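Local coordinates for ferritin like protein (Caulobacter vibrioides, PDB 3HL1), which is of unknown function but belongs to the ferritin-like family of helical-bundle proteins and, as many relatives do, probably binds metal, at residues 85-93 with 139-147; 115-124 with 233-241. All coordinates share one frame; numbering follows the deposited sequence.

Contact 1 (85-93 with 139-147); sequences PHIDFDLDT and TDYGSIGEF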
loop_
_atom_site.group_PDB
_atom_site.type_symbol
_atom_site.label_atom_id
_atom_site.label_comp_id
_atom_site.label_asym_id
_atom_site.label_seq_id
_atom_site.Cartn_x
_atom_site.Cartn_y
_atom_site.Cartn_z
ATOM N N PRO A 85 1.321 -9.650 -0.198
ATOM C CA PRO A 85 2.572 -9.630 0.597
ATOM C C PRO A 85 2.358 -9.643 2.112
ATOM O O PRO A 85 1.707 -8.759 2.654
ATOM C CB PRO A 85 3.281 -8.342 0.132
ATOM C CG PRO A 85 2.751 -8.146 -1.317
ATOM C CD PRO A 85 1.316 -8.620 -1.249
ATOM N N HIS A 86 2.855 -10.689 2.776
ATOM C CA HIS A 86 2.971 -10.717 4.258
ATOM C C HIS A 86 1.647 -10.917 5.003
ATOM O O HIS A 86 1.579 -10.704 6.202
ATOM C CB HIS A 86 3.772 -9.480 4.776
ATOM C CG HIS A 86 5.163 -9.385 4.193
ATOM N ND1 HIS A 86 6.142 -10.304 4.472
ATOM C CD2 HIS A 86 5.700 -8.539 3.282
ATOM C CE1 HIS A 86 7.226 -10.026 3.769
ATOM N NE2 HIS A 86 6.989 -8.949 3.048
ATOM N N ILE A 87 0.603 -11.299 4.269
ATOM C CA ILE A 87 -0.729 -11.531 4.838
ATOM C C ILE A 87 -1.169 -12.971 4.563
ATOM O O ILE A 87 -1.085 -13.456 3.447
ATOM C CB ILE A 87 -1.807 -10.569 4.314
ATOM C CG1 ILE A 87 -1.424 -9.110 4.614
ATOM C CG2 ILE A 87 -3.185 -10.915 4.941
ATOM C CD1 ILE A 87 -1.213 -8.789 6.111
ATOM N N ASP A 88 -1.527 -13.656 5.624
ATOM C CA ASP A 88 -2.112 -15.025 5.570
ATOM C C ASP A 88 -3.456 -15.043 6.285
ATOM O O ASP A 88 -3.526 -15.047 7.510
ATOM C CB ASP A 88 -1.160 -15.984 6.283
ATOM C CG ASP A 88 -1.580 -17.453 6.172
ATOM O OD1 ASP A 88 -2.615 -17.774 5.518
ATOM O OD2 ASP A 88 -0.859 -18.278 6.781
ATOM N N PHE A 89 -4.539 -15.096 5.522
ATOM C CA PHE A 89 -5.878 -15.028 6.104
ATOM C C PHE A 89 -6.235 -16.312 6.867
ATOM O O PHE A 89 -7.154 -16.310 7.676
ATOM C CB PHE A 89 -6.916 -14.680 5.030
ATOM C CG PHE A 89 -6.670 -13.331 4.395
ATOM C CD1 PHE A 89 -6.720 -12.188 5.151
ATOM C CD2 PHE A 89 -6.344 -13.225 3.056
ATOM C CE1 PHE A 89 -6.483 -10.941 4.585
ATOM C CE2 PHE A 89 -6.073 -11.982 2.466
ATOM C CZ PHE A 89 -6.137 -10.829 3.240
ATOM N N ASP A 90 -5.472 -17.370 6.601
ATOM C CA ASP A 90 -5.631 -18.674 7.252
ATOM C C ASP A 90 -5.300 -18.524 8.712
ATOM O O ASP A 90 -5.616 -19.384 9.508
ATOM C CB ASP A 90 -4.665 -19.737 6.708
ATOM C CG ASP A 90 -4.975 -20.184 5.291
ATOM O OD1 ASP A 90 -6.105 -19.974 4.799
ATOM O OD2 ASP A 90 -4.061 -20.785 4.678
ATOM N N LEU A 91 -4.602 -17.455 9.073
ATOM C CA LEU A 91 -4.298 -17.214 10.476
ATOM C C LEU A 91 -5.503 -16.702 11.274
ATOM O O LEU A 91 -5.488 -16.689 12.499
ATOM C CB LEU A 91 -3.128 -16.245 10.628
ATOM C CG LEU A 91 -1.782 -16.688 10.050
ATOM C CD1 LEU A 91 -0.787 -15.576 10.104
ATOM C CD2 LEU A 91 -1.260 -17.900 10.845
ATOM N N ASP A 92 -6.522 -16.227 10.578
ATOM C CA ASP A 92 -7.618 -15.525 11.209
ATOM C C ASP A 92 -8.809 -16.458 11.418
ATOM O O ASP A 92 -9.018 -17.377 10.651
ATOM C CB ASP A 92 -8.065 -14.363 10.304
ATOM C CG ASP A 92 -6.964 -13.370 10.027
ATOM O OD1 ASP A 92 -6.097 -13.230 10.917
ATOM O OD2 ASP A 92 -6.958 -12.745 8.934
ATOM N N THR A 93 -9.616 -16.155 12.423
ATOM C CA THR A 93 -10.813 -16.941 12.734
ATOM C C THR A 93 -11.999 -15.973 12.962
ATOM O O THR A 93 -11.937 -15.080 13.816
ATOM C CB THR A 93 -10.536 -17.823 13.959
ATOM O OG1 THR A 93 -10.173 -16.979 15.048
ATOM C CG2 THR A 93 -9.339 -18.821 13.703
ATOM N N THR A 139 6.937 -13.597 9.199
ATOM C CA THR A 139 6.840 -12.901 7.936
ATOM C C THR A 139 5.383 -12.685 7.475
ATOM O O THR A 139 5.142 -11.784 6.678
ATOM C CB THR A 139 7.643 -13.620 6.788
ATOM O OG1 THR A 139 7.384 -12.939 5.545
ATOM C CG2 THR A 139 7.233 -15.060 6.650
ATOM N N ASP A 140 4.453 -13.522 7.941
ATOM C CA ASP A 140 3.057 -13.450 7.580
ATOM C C ASP A 140 2.192 -13.166 8.790
ATOM O O ASP A 140 2.351 -13.748 9.884
ATOM C CB ASP A 140 2.579 -14.739 6.926
ATOM C CG ASP A 140 3.142 -14.956 5.524
ATOM O OD1 ASP A 140 3.259 -14.002 4.768
ATOM O OD2 ASP A 140 3.374 -16.126 5.141
ATOM N N TYR A 141 1.235 -12.275 8.582
ATOM C CA TYR A 141 0.336 -11.867 9.635
ATOM C C TYR A 141 -1.126 -11.995 9.162
ATOM O O TYR A 141 -1.404 -12.103 7.977
ATOM C CB TYR A 141 0.690 -10.407 10.035
ATOM C CG TYR A 141 2.105 -10.187 10.534
ATOM C CD1 TYR A 141 3.161 -9.877 9.664
ATOM C CD2 TYR A 141 2.394 -10.286 11.878
ATOM C CE1 TYR A 141 4.433 -9.706 10.133
ATOM C CE2 TYR A 141 3.666 -10.087 12.362
ATOM C CZ TYR A 141 4.688 -9.801 11.489
ATOM O OH TYR A 141 5.949 -9.632 12.035
ATOM N N GLY A 142 -2.068 -11.954 10.104
ATOM C CA GLY A 142 -3.482 -12.081 9.764
ATOM C C GLY A 142 -4.155 -10.816 9.277
ATOM O O GLY A 142 -5.265 -10.854 8.782
ATOM N N SER A 143 -3.468 -9.684 9.442
ATOM C CA SER A 143 -3.987 -8.357 9.077
ATOM C C SER A 143 -2.822 -7.366 9.029
ATOM O O SER A 143 -1.780 -7.630 9.595
ATOM C CB SER A 143 -4.969 -7.849 10.145
ATOM O OG SER A 143 -4.363 -7.761 11.451
ATOM N N ILE A 144 -3.054 -6.208 8.423
ATOM C CA ILE A 144 -2.069 -5.150 8.372
ATOM C C ILE A 144 -1.827 -4.611 9.756
ATOM O O ILE A 144 -0.692 -4.344 10.123
ATOM C CB ILE A 144 -2.511 -4.000 7.420
ATOM C CG1 ILE A 144 -2.513 -4.514 5.989
ATOM C CG2 ILE A 144 -1.586 -2.813 7.591
ATOM C CD1 ILE A 144 -3.012 -3.467 4.949
ATOM N N GLY A 145 -2.888 -4.491 10.539
ATOM C CA GLY A 145 -2.819 -4.027 11.878
ATOM C C GLY A 145 -1.924 -4.874 12.733
ATOM O O GLY A 145 -1.164 -4.331 13.562
ATOM N N GLU A 146 -2.000 -6.194 12.558
ATOM C CA GLU A 146 -1.125 -7.083 13.317
ATOM C C GLU A 146 0.344 -6.893 12.925
ATOM O O GLU A 146 1.277 -6.936 13.760
ATOM C CB GLU A 146 -1.500 -8.546 13.088
ATOM C CG GLU A 146 -0.689 -9.503 13.978
ATOM C CD GLU A 146 -0.817 -10.990 13.618
ATOM O OE1 GLU A 146 -1.747 -11.354 12.874
ATOM O OE2 GLU A 146 0.024 -11.797 14.112
ATOM N N PHE A 147 0.578 -6.776 11.634
ATOM C CA PHE A 147 1.937 -6.462 11.132
ATOM C C PHE A 147 2.465 -5.210 11.876
ATOM O O PHE A 147 3.582 -5.216 12.425
ATOM C CB PHE A 147 1.881 -6.198 9.622
ATOM C CG PHE A 147 3.266 -6.199 8.920
ATOM C CD1 PHE A 147 4.375 -5.612 9.491
ATOM C CD2 PHE A 147 3.416 -6.793 7.694
ATOM C CE1 PHE A 147 5.612 -5.645 8.863
ATOM C CE2 PHE A 147 4.658 -6.823 7.069
ATOM C CZ PHE A 147 5.749 -6.260 7.677
#
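The rings of His-86 and Phe-147 meet in an offset edge-to-face pair, planes at 85° and centroids 5.8 Å apart, the edge of Phe-147 turned to the imidazole face. Tyr-141 CE1 covers one face of the Phe-147 ring over its centre, while His-86 CB lies at its edge, 3.6 Å from CE2. Phe-147 CG, anti to the backbone N (chi1 -166°), sends the ring out to His-86. The Tyr-141 ring has Phe-147 CA over the centre of one face and His-86 O and Glu-146 CD at its edge. At the edge of the imidazole, close to its plane, His-86 ND1 donates to Thr-139 O at 2.8 Å, and a weak second bond links ND1 to the Thr-139 hydroxyl. The stronger bond probably steadies the ring's rotation. The Phe-89 ring carries Ile-87 CG2 on one face, toward the rim, and Asp-92 OD2 at its edge.

Beside the rings the backbones form a single bridge, Tyr-141 N to His-86 O at 2.9 Å and Asp-88 N to Tyr-141 O at 2.8 Å. Farther along, Asp-92 OD2 lies 2.5 Å from Gly-142 O. Ser-143 N-caps the next helix, its OG accepting from Glu-146 N.

The contact ties the loop after helix 42-67 to the start of helix 144-157. Ile-87 and Ile-144 rest on Leu-21 of helix 8-35, Phe-147 on Ala-18, and Phe-89 on Leu-120 of helix 112-121.

Contact 2 (115-124 with 233-241); sequences VNTMCLIEYP and HFQRFDFIR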
loop_
_atom_site.group_PDB
_atom_site.type_symbol
_atom_site.label_atom_id
_atom_site.label_comp_id
_atom_site.label_asym_id
_atom_site.label_seq_id
_atom_site.Cartn_x
_atom_site.Cartn_y
_atom_site.Cartn_z
ATOM N N VAL A 115 -13.284 -5.734 -5.289
ATOM C CA VAL A 115 -13.779 -5.074 -4.079
ATOM C C VAL A 115 -13.656 -5.997 -2.878
ATOM O O VAL A 115 -13.196 -5.575 -1.822
ATOM C CB VAL A 115 -15.210 -4.560 -4.271
ATOM C CG1 VAL A 115 -15.779 -4.112 -2.909
ATOM C CG2 VAL A 115 -15.112 -3.385 -5.282
ATOM N N ASN A 116 -13.957 -7.288 -3.048
ATOM C CA ASN A 116 -13.709 -8.247 -1.960
ATOM C C ASN A 116 -12.246 -8.271 -1.465
ATOM O O ASN A 116 -11.995 -8.271 -0.224
ATOM C CB ASN A 116 -14.111 -9.689 -2.355
ATOM C CG ASN A 116 -15.599 -9.929 -2.267
ATOM O OD1 ASN A 116 -16.326 -9.229 -1.538
ATOM N ND2 ASN A 116 -16.077 -10.910 -3.033
ATOM N N THR A 117 -11.316 -8.327 -2.416
ATOM C CA THR A 117 -9.869 -8.271 -2.147
ATOM C C THR A 117 -9.470 -6.996 -1.387
ATOM O O THR A 117 -8.683 -7.061 -0.467
ATOM C CB THR A 117 -9.081 -8.400 -3.441
ATOM O OG1 THR A 117 -9.564 -9.536 -4.168
ATOM C CG2 THR A 117 -7.553 -8.545 -3.149
HETATM N N MSE A 118 -10.017 -5.841 -1.802
HETATM C CA MSE A 118 -9.793 -4.557 -1.108
HETATM C C MSE A 118 -10.277 -4.572 0.348
HETATM O O MSE A 118 -9.557 -4.101 1.245
HETATM C CB MSE A 118 -10.401 -3.420 -1.923
HETATM C CG MSE A 118 -9.662 -3.284 -3.215
HETATM SE SE MSE A 118 -10.496 -2.011 -4.400
HETATM C CE MSE A 118 -9.995 -0.580 -3.637
ATOM N N CYS A 119 -11.406 -5.242 0.584
ATOM C CA CYS A 119 -11.951 -5.441 1.939
ATOM C C CYS A 119 -11.031 -6.340 2.765
ATOM O O CYS A 119 -10.734 -6.049 3.929
ATOM C CB CYS A 119 -13.363 -6.036 1.912
ATOM S SG CYS A 119 -14.650 -4.901 1.325
ATOM N N LEU A 120 -10.539 -7.397 2.147
ATOM C CA LEU A 120 -9.580 -8.315 2.773
ATOM C C LEU A 120 -8.265 -7.634 3.148
ATOM O O LEU A 120 -7.765 -7.806 4.259
ATOM C CB LEU A 120 -9.300 -9.466 1.811
ATOM C CG LEU A 120 -10.337 -10.575 1.765
ATOM C CD1 LEU A 120 -10.111 -11.425 0.545
ATOM C CD2 LEU A 120 -10.226 -11.405 3.022
ATOM N N ILE A 121 -7.721 -6.854 2.244
ATOM C CA ILE A 121 -6.440 -6.156 2.505
ATOM C C ILE A 121 -6.552 -5.291 3.745
ATOM O O ILE A 121 -5.631 -5.246 4.539
ATOM C CB ILE A 121 -6.021 -5.291 1.315
ATOM C CG1 ILE A 121 -5.522 -6.149 0.167
ATOM C CG2 ILE A 121 -4.909 -4.311 1.686
ATOM C CD1 ILE A 121 -5.700 -5.410 -1.190
ATOM N N GLU A 122 -7.661 -4.573 3.868
ATOM C CA GLU A 122 -7.878 -3.660 4.960
ATOM C C GLU A 122 -8.623 -4.273 6.151
ATOM O O GLU A 122 -9.071 -3.553 7.041
ATOM C CB GLU A 122 -8.664 -2.431 4.459
ATOM C CG GLU A 122 -8.058 -1.695 3.231
ATOM C CD GLU A 122 -6.871 -0.779 3.566
ATOM O OE1 GLU A 122 -6.381 -0.750 4.743
ATOM O OE2 GLU A 122 -6.417 -0.071 2.634
ATOM N N TYR A 123 -8.751 -5.587 6.163
ATOM C CA TYR A 123 -9.479 -6.300 7.207
ATOM C C TYR A 123 -8.922 -5.936 8.589
ATOM O O TYR A 123 -7.697 -6.054 8.806
ATOM C CB TYR A 123 -9.342 -7.802 7.007
ATOM C CG TYR A 123 -10.286 -8.629 7.837
ATOM C CD1 TYR A 123 -11.673 -8.518 7.678
ATOM C CD2 TYR A 123 -9.797 -9.571 8.737
ATOM C CE1 TYR A 123 -12.515 -9.293 8.409
ATOM C CE2 TYR A 123 -10.655 -10.356 9.467
ATOM C CZ TYR A 123 -12.016 -10.189 9.292
ATOM O OH TYR A 123 -12.890 -10.983 9.971
ATOM N N PRO A 124 -9.799 -5.490 9.520
ATOM C CA PRO A 124 -9.333 -4.988 10.819
ATOM C C PRO A 124 -8.775 -6.068 11.738
ATOM O O PRO A 124 -9.299 -7.162 11.840
ATOM C CB PRO A 124 -10.612 -4.376 11.442
ATOM C CG PRO A 124 -11.526 -4.159 10.307
ATOM C CD PRO A 124 -11.261 -5.317 9.403
ATOM N N HIS A 233 -10.331 2.816 5.475
ATOM C CA HIS A 233 -10.359 2.136 4.167
ATOM C C HIS A 233 -11.295 0.904 4.199
ATOM O O HIS A 233 -12.091 0.650 3.266
ATOM C CB HIS A 233 -8.947 1.700 3.761
ATOM C CG HIS A 233 -8.017 2.838 3.453
ATOM N ND1 HIS A 233 -6.733 2.639 2.973
ATOM C CD2 HIS A 233 -8.172 4.182 3.578
ATOM C CE1 HIS A 233 -6.147 3.810 2.793
ATOM N NE2 HIS A 233 -6.984 4.763 3.185
ATOM N N PHE A 234 -11.213 0.136 5.285
ATOM C CA PHE A 234 -12.052 -1.055 5.395
ATOM C C PHE A 234 -13.520 -0.667 5.254
ATOM O O PHE A 234 -14.241 -1.194 4.398
ATOM C CB PHE A 234 -11.845 -1.798 6.711
ATOM C CG PHE A 234 -12.674 -3.034 6.798
ATOM C CD1 PHE A 234 -12.410 -4.119 5.955
ATOM C CD2 PHE A 234 -13.753 -3.117 7.653
ATOM C CE1 PHE A 234 -13.185 -5.255 5.987
ATOM C CE2 PHE A 234 -14.516 -4.260 7.685
ATOM C CZ PHE A 234 -14.233 -5.330 6.849
ATOM N N GLN A 235 -13.954 0.280 6.076
ATOM C CA GLN A 235 -15.348 0.712 6.042
ATOM C C GLN A 235 -15.750 1.243 4.651
ATOM O O GLN A 235 -16.775 0.846 4.106
ATOM C CB GLN A 235 -15.577 1.726 7.157
ATOM C CG GLN A 235 -15.764 1.064 8.549
ATOM C CD GLN A 235 -14.480 0.986 9.420
ATOM O OE1 GLN A 235 -13.413 0.534 8.977
ATOM N NE2 GLN A 235 -14.610 1.405 10.688
ATOM N N ARG A 236 -14.923 2.099 4.069
ATOM C CA ARG A 236 -15.134 2.608 2.704
ATOM C C ARG A 236 -15.407 1.500 1.694
ATOM O O ARG A 236 -16.338 1.581 0.891
ATOM C CB ARG A 236 -13.857 3.306 2.190
ATOM C CG ARG A 236 -13.525 4.649 2.764
ATOM C CD ARG A 236 -12.182 5.055 2.152
ATOM N NE ARG A 236 -11.565 6.163 2.862
ATOM C CZ ARG A 236 -11.507 7.410 2.418
ATOM N NH1 ARG A 236 -12.007 7.752 1.234
ATOM N NH2 ARG A 236 -10.923 8.327 3.175
ATOM N N PHE A 237 -14.537 0.483 1.711
ATOM C CA PHE A 237 -14.577 -0.615 0.752
ATOM C C PHE A 237 -15.733 -1.558 1.015
ATOM O O PHE A 237 -16.338 -2.032 0.081
ATOM C CB PHE A 237 -13.229 -1.379 0.692
ATOM C CG PHE A 237 -12.019 -0.492 0.307
ATOM C CD1 PHE A 237 -12.180 0.682 -0.434
ATOM C CD2 PHE A 237 -10.709 -0.861 0.687
ATOM C CE1 PHE A 237 -11.077 1.472 -0.771
ATOM C CE2 PHE A 237 -9.626 -0.071 0.366
ATOM C CZ PHE A 237 -9.795 1.086 -0.371
ATOM N N ASP A 238 -16.050 -1.799 2.285
ATOM C CA ASP A 238 -17.232 -2.586 2.636
ATOM C C ASP A 238 -18.506 -1.861 2.171
ATOM O O ASP A 238 -19.453 -2.475 1.716
ATOM C CB ASP A 238 -17.232 -2.864 4.132
ATOM C CG ASP A 238 -18.310 -3.858 4.547
ATOM O OD1 ASP A 238 -18.391 -4.961 3.956
ATOM O OD2 ASP A 238 -19.076 -3.503 5.464
ATOM N N PHE A 239 -18.506 -0.538 2.254
ATOM C CA PHE A 239 -19.601 0.266 1.727
ATOM C C PHE A 239 -19.816 0.012 0.238
ATOM O O PHE A 239 -20.932 -0.254 -0.202
ATOM C CB PHE A 239 -19.333 1.743 1.982
ATOM C CG PHE A 239 -20.354 2.654 1.373
ATOM C CD1 PHE A 239 -21.534 2.966 2.070
ATOM C CD2 PHE A 239 -20.136 3.228 0.130
ATOM C CE1 PHE A 239 -22.502 3.827 1.511
ATOM C CE2 PHE A 239 -21.095 4.081 -0.438
ATOM C CZ PHE A 239 -22.278 4.388 0.272
ATOM N N ILE A 240 -18.729 0.055 -0.530
ATOM C CA ILE A 240 -18.800 -0.165 -1.967
ATOM C C ILE A 240 -19.284 -1.577 -2.231
ATOM O O ILE A 240 -20.134 -1.783 -3.094
ATOM C CB ILE A 240 -17.429 0.085 -2.678
ATOM C CG1 ILE A 240 -17.037 1.567 -2.588
ATOM C CG2 ILE A 240 -17.478 -0.356 -4.137
ATOM C CD1 ILE A 240 -15.549 1.858 -2.880
ATOM N N ARG A 241 -18.756 -2.541 -1.475
ATOM C CA ARG A 241 -19.128 -3.953 -1.650
ATOM C C ARG A 241 -20.639 -4.177 -1.536
ATOM O O ARG A 241 -21.195 -5.032 -2.234
ATOM C CB ARG A 241 -18.413 -4.834 -0.625
ATOM C CG ARG A 241 -18.538 -6.337 -0.857
ATOM C CD ARG A 241 -17.807 -7.068 0.278
ATOM N NE ARG A 241 -18.426 -6.796 1.593
ATOM C CZ ARG A 241 -19.356 -7.559 2.203
ATOM N NH1 ARG A 241 -19.797 -8.693 1.654
ATOM N NH2 ARG A 241 -19.846 -7.208 3.394
HETATM O O HOH W 1 -18.790 -9.934 -0.728
#
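Phe-234 and Phe-237, one turn apart on helix 233-242, present their rings very differently to segment 115-124. Pro-124 crosses Phe-234 at about a right angle and sets CD over the centre of one face, 3.6 Å from the centroid, a CH-pi contact. Tyr-123 lies alongside and turns its edge to the face of Phe-234, planes at 77°, and Cys-119 O is at the edge of the Phe-234 ring. Phe-234 CG, swung away from the backbone N, carries the ring here.

Phe-237 is sandwiched. His-233 O stands over one face, and the methyl CE of selenomethionine Met-118 lies over the other, 3.8 Å from the centroid; the bend at chi3 (76°) folds CE back over the ring. Between the two phenylalanines Cys-119 enters as a knob, in a hole made by Phe-234, Phe-237, Asp-238 and Arg-241.

At one end His-233 ND1 donates to Glu-122 OE2 at 2.7 Å. The oxygen lies in the imidazole plane but is approached from above its own carboxylate, the two planes being nearly perpendicular. Tyr-29 also bonds OE2, Gln-53 holds His-233 NE2, and a bound unidentified molecule, probably from the crystallisation liquor, hydrogen-bonds to OE1. With Glu-54 beside both, this buried carboxylate-histidine cluster is consistent with the metal-site position of ferritin-like proteins. At the other end Val-115 CG1 packs 3.6 Å from Arg-241 CB. The Arg-241 guanidinium forms a side-on salt bridge, NE and NH2 both meeting the single oxygen Asp-238 OD1, and a water joins its NH1 to Asn-116 OD1; Asn-116 ND2 bonds Pro-102 O.

The two short helical segments run antiparallel, at 158° and 8.6 Å between axes. Helix 8-35 closes over Met-118 and Phe-237 through Tyr-29, and helix 42-67 borders Phe-237 and His-233 through Ala-50 and Glu-54.

How the contacts relate
The centres of contacts 1 and 2 lie about 15 Å apart, and their segments alternate along the chain: 85-93, 115-124, 139-147, then 233-241. Helix 112-121 and helix 144-157 are successive helices, one in each contact, and they touch where Ile-144 CD1 is 3.2 Å from Ile-121 O. Separately, the loop 85-93 meets helix 112-121, with Phe-89 CE1 3.4 Å from Leu-120 O. Both contacts also pack on helix 8-35. Contact 1 is the partly buried one, joining loop to helix start, whereas contact 2 is a buried helix pair. Through these direct touches and the shared helix 8-35, the loop and the helices are packed together as one unit.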